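Local coordinates for enoyl-CoA hydratase (Bacillus halodurans, PDB 3LKE), which probably catalyses the reversible addition of water across the double bond of enoyl-CoA thioesters, as crotonase-family hydratases do, at residues A[6-11]-A[37-42]. Numbering follows the deposited sequence.
Sequences VHTEIQ and LEAIRA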
ATOM      1  N   VAL A   6       0.230  10.002  33.855  1.00 28.63           N
ATOM      2  CA  VAL A   6       0.410   8.724  33.179  1.00 32.15           C
ATOM      3  C   VAL A   6       0.831   7.683  34.211  1.00 33.42           C
ATOM      4  O   VAL A   6       1.863   7.834  34.859  1.00 36.52           O
ATOM      5  CB  VAL A   6       1.508   8.805  32.100  1.00 29.06           C
ATOM      6  CG1 VAL A   6       1.759   7.420  31.501  1.00 31.27           C
ATOM      7  CG2 VAL A   6       1.140   9.833  31.010  1.00 32.53           C
ATOM      8  N   HIS A   7       0.033   6.631  34.370  1.00 29.23           N
ATOM      9  CA  HIS A   7       0.368   5.575  35.317  1.00 34.54           C
ATOM     10  C   HIS A   7       0.915   4.365  34.589  1.00 35.96           C
ATOM     11  O   HIS A   7       0.616   4.157  33.416  1.00 31.11           O
ATOM     12  CB  HIS A   7      -0.852   5.176  36.152  1.00 35.38           C
ATOM     13  CG  HIS A   7      -1.497   6.326  36.858  1.00 40.07           C
ATOM     14  ND1 HIS A   7      -0.785   7.219  37.629  1.00 43.50           N
ATOM     15  CD2 HIS A   7      -2.790   6.728  36.909  1.00 40.30           C
ATOM     16  CE1 HIS A   7      -1.612   8.125  38.125  1.00 43.08           C
ATOM     17  NE2 HIS A   7      -2.835   7.848  37.704  1.00 36.48           N
ATOM     18  N   THR A   8       1.726   3.575  35.283  1.00 31.52           N
ATOM     19  CA  THR A   8       2.273   2.356  34.696  1.00 35.06           C
ATOM     20  C   THR A   8       2.125   1.170  35.645  1.00 38.43           C
ATOM     21  O   THR A   8       2.188   1.320  36.872  1.00 36.86           O
ATOM     22  CB  THR A   8       3.754   2.522  34.290  1.00 36.84           C
ATOM     23  OG1 THR A   8       4.521   2.964  35.415  1.00 38.33           O
ATOM     24  CG2 THR A   8       3.888   3.547  33.173  1.00 34.82           C
ATOM     25  N   GLU A   9       1.912  -0.007  35.069  1.00 34.28           N
ATOM     26  CA  GLU A   9       1.731  -1.226  35.844  1.00 38.45           C
ATOM     27  C   GLU A   9       2.111  -2.424  34.993  1.00 37.36           C
ATOM     28  O   GLU A   9       1.661  -2.542  33.865  1.00 38.14           O
ATOM     29  CB  GLU A   9       0.271  -1.367  36.285  1.00 36.91           C
ATOM     30  CG  GLU A   9      -0.017  -2.616  37.091  1.00 42.91           C
ATOM     31  CD  GLU A   9      -1.473  -2.722  37.510  1.00 47.19           C
ATOM     32  OE1 GLU A   9      -2.198  -1.704  37.425  1.00 46.04           O
ATOM     33  OE2 GLU A   9      -1.894  -3.824  37.929  1.00 55.47           O
ATOM     34  N   ILE A  10       2.925  -3.320  35.540  1.00 38.07           N
ATOM     35  CA  ILE A  10       3.215  -4.575  34.852  1.00 36.29           C
ATOM     36  C   ILE A  10       2.410  -5.732  35.433  1.00 41.48           C
ATOM     37  O   ILE A  10       2.433  -5.978  36.639  1.00 40.72           O
ATOM     38  CB  ILE A  10       4.706  -4.921  34.894  1.00 36.18           C
ATOM     39  CG1 ILE A  10       5.512  -3.852  34.151  1.00 38.33           C
ATOM     40  CG2 ILE A  10       4.942  -6.309  34.305  1.00 37.34           C
ATOM     41  CD1 ILE A  10       7.005  -4.021  34.268  1.00 42.35           C
ATOM     42  N   GLN A  11       1.691  -6.434  34.569  1.00 39.02           N
ATOM     43  CA  GLN A  11       0.901  -7.577  34.993  1.00 39.07           C
ATOM     44  C   GLN A  11       1.100  -8.735  34.034  1.00 43.49           C
ATOM     45  O   GLN A  11       0.729  -8.657  32.858  1.00 39.75           O
ATOM     46  CB  GLN A  11      -0.579  -7.202  35.079  1.00 44.50           C
ATOM     47  CG  GLN A  11      -1.526  -8.387  35.181  1.00 43.29           C
ATOM     48  CD  GLN A  11      -2.939  -7.969  35.565  1.00 53.20           C
ATOM     49  OE1 GLN A  11      -3.131  -7.102  36.423  1.00 56.03           O
ATOM     50  NE2 GLN A  11      -3.938  -8.591  34.936  1.00 53.06           N
ATOM     51  N   LEU A  37       6.144   9.675  27.300  1.00 27.81           N
ATOM     52  CA  LEU A  37       7.395   9.262  26.669  1.00 28.98           C
ATOM     53  C   LEU A  37       8.211   8.397  27.626  1.00 32.41           C
ATOM     54  O   LEU A  37       8.726   7.335  27.254  1.00 29.70           O
ATOM     55  CB  LEU A  37       8.205  10.489  26.252  1.00 27.46           C
ATOM     56  CG  LEU A  37       9.547  10.230  25.567  1.00 28.51           C
ATOM     57  CD1 LEU A  37       9.383   9.325  24.339  1.00 30.43           C
ATOM     58  CD2 LEU A  37      10.168  11.557  25.178  1.00 29.93           C
ATOM     59  N   GLU A  38       8.309   8.856  28.871  1.00 32.29           N
ATOM     60  CA  GLU A  38       9.074   8.164  29.898  1.00 32.85           C
ATOM     61  C   GLU A  38       8.542   6.748  30.129  1.00 30.50           C
ATOM     62  O   GLU A  38       9.310   5.800  30.290  1.00 31.65           O
ATOM     63  CB  GLU A  38       9.017   8.984  31.191  1.00 36.99           C
ATOM     64  CG  GLU A  38       9.815   8.436  32.354  1.00 43.73           C
ATOM     65  CD  GLU A  38       9.627   9.262  33.619  1.00 50.02           C
ATOM     66  OE1 GLU A  38       9.983   8.765  34.712  1.00 56.86           O
ATOM     67  OE2 GLU A  38       9.114  10.401  33.521  1.00 48.93           O
ATOM     68  N   ALA A  39       7.222   6.610  30.123  1.00 30.29           N
ATOM     69  CA  ALA A  39       6.579   5.320  30.309  1.00 30.36           C
ATOM     70  C   ALA A  39       6.841   4.400  29.117  1.00 28.99           C
ATOM     71  O   ALA A  39       7.116   3.212  29.282  1.00 30.70           O
ATOM     72  CB  ALA A  39       5.077   5.504  30.519  1.00 29.64           C
ATOM     73  N   ILE A  40       6.749   4.958  27.914  1.00 28.60           N
ATOM     74  CA  ILE A  40       6.973   4.185  26.694  1.00 30.12           C
ATOM     75  C   ILE A  40       8.393   3.628  26.645  1.00 30.31           C
ATOM     76  O   ILE A  40       8.603   2.450  26.349  1.00 32.42           O
ATOM     77  CB  ILE A  40       6.723   5.044  25.435  1.00 29.49           C
ATOM     78  CG1 ILE A  40       5.231   5.368  25.303  1.00 25.85           C
ATOM     79  CG2 ILE A  40       7.233   4.321  24.194  1.00 31.33           C
ATOM     80  CD1 ILE A  40       4.924   6.501  24.334  1.00 26.23           C
ATOM     81  N   ARG A  41       9.362   4.490  26.925  1.00 32.49           N
ATOM     82  CA  ARG A  41      10.769   4.097  26.926  1.00 34.46           C
ATOM     83  C   ARG A  41      11.057   3.024  27.970  1.00 35.81           C
ATOM     84  O   ARG A  41      11.775   2.057  27.701  1.00 34.04           O
ATOM     85  CB  ARG A  41      11.657   5.320  27.164  1.00 35.52           C
ATOM     86  CG  ARG A  41      11.737   6.251  25.961  1.00 37.38           C
ATOM     87  CD  ARG A  41      12.454   7.553  26.287  1.00 37.28           C
ATOM     88  NE  ARG A  41      12.748   8.290  25.064  1.00 40.44           N
ATOM     89  CZ  ARG A  41      13.043   9.583  25.009  1.00 36.09           C
ATOM     90  NH1 ARG A  41      13.082  10.310  26.120  1.00 40.98           N
ATOM     91  NH2 ARG A  41      13.292  10.154  23.832  1.00 40.74           N
ATOM     92  N   ALA A  42      10.499   3.201  29.163  1.00 37.79           N
ATOM     93  CA  ALA A  42      10.685   2.234  30.237  1.00 37.43           C
ATOM     94  C   ALA A  42      10.161   0.859  29.830  1.00 37.26           C
ATOM     95  O   ALA A  42      10.778  -0.164  30.133  1.00 39.80           O
ATOM     96  CB  ALA A  42      10.007   2.717  31.511  1.00 37.31           C
TER
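Ala39, on helix 30-45, meets strand 6-10 through its CB, which sits against two methyl groups of alternate strand residues. On the buried side is Val6, whose CG1 stands 4.0 Å from Ala39 CB; this branch is set opposite the backbone N (chi1 175°), and the side chain also rests on Ser35 and Leu36 one turn earlier in the helix and on Ile17 of the neighbouring strand. Thr8 comes closer, CG2 to Ala39 CB 3.5 Å, yet is solvent-exposed. Its chi1 of 55° puts OG1 between backbone N and carbonyl carbon, 5.5 Å from Ala39 CB, and turns the methyl, not the hydroxyl, to the helix. Ala39, with only a CB, is consistent with the close backbones, 6.8 Å between Thr8 CA and Ala39 CA. At Ile10, which touches Ile49 and Leu15 but not residues 37-42, the strand leaves the helix. His7 points the other way, hydrogen-bonded through NE2 to Asp20 OD2, while Ile40 and Leu37 face helix 81-98. The helix thus lies between the edge strand of the crotonase-type sheet and helix 81-98. This small apolar contact, 90 Å² in all, rests on van der Waals touch, with water kept out probably only beside Val6, and gives little directional constraint.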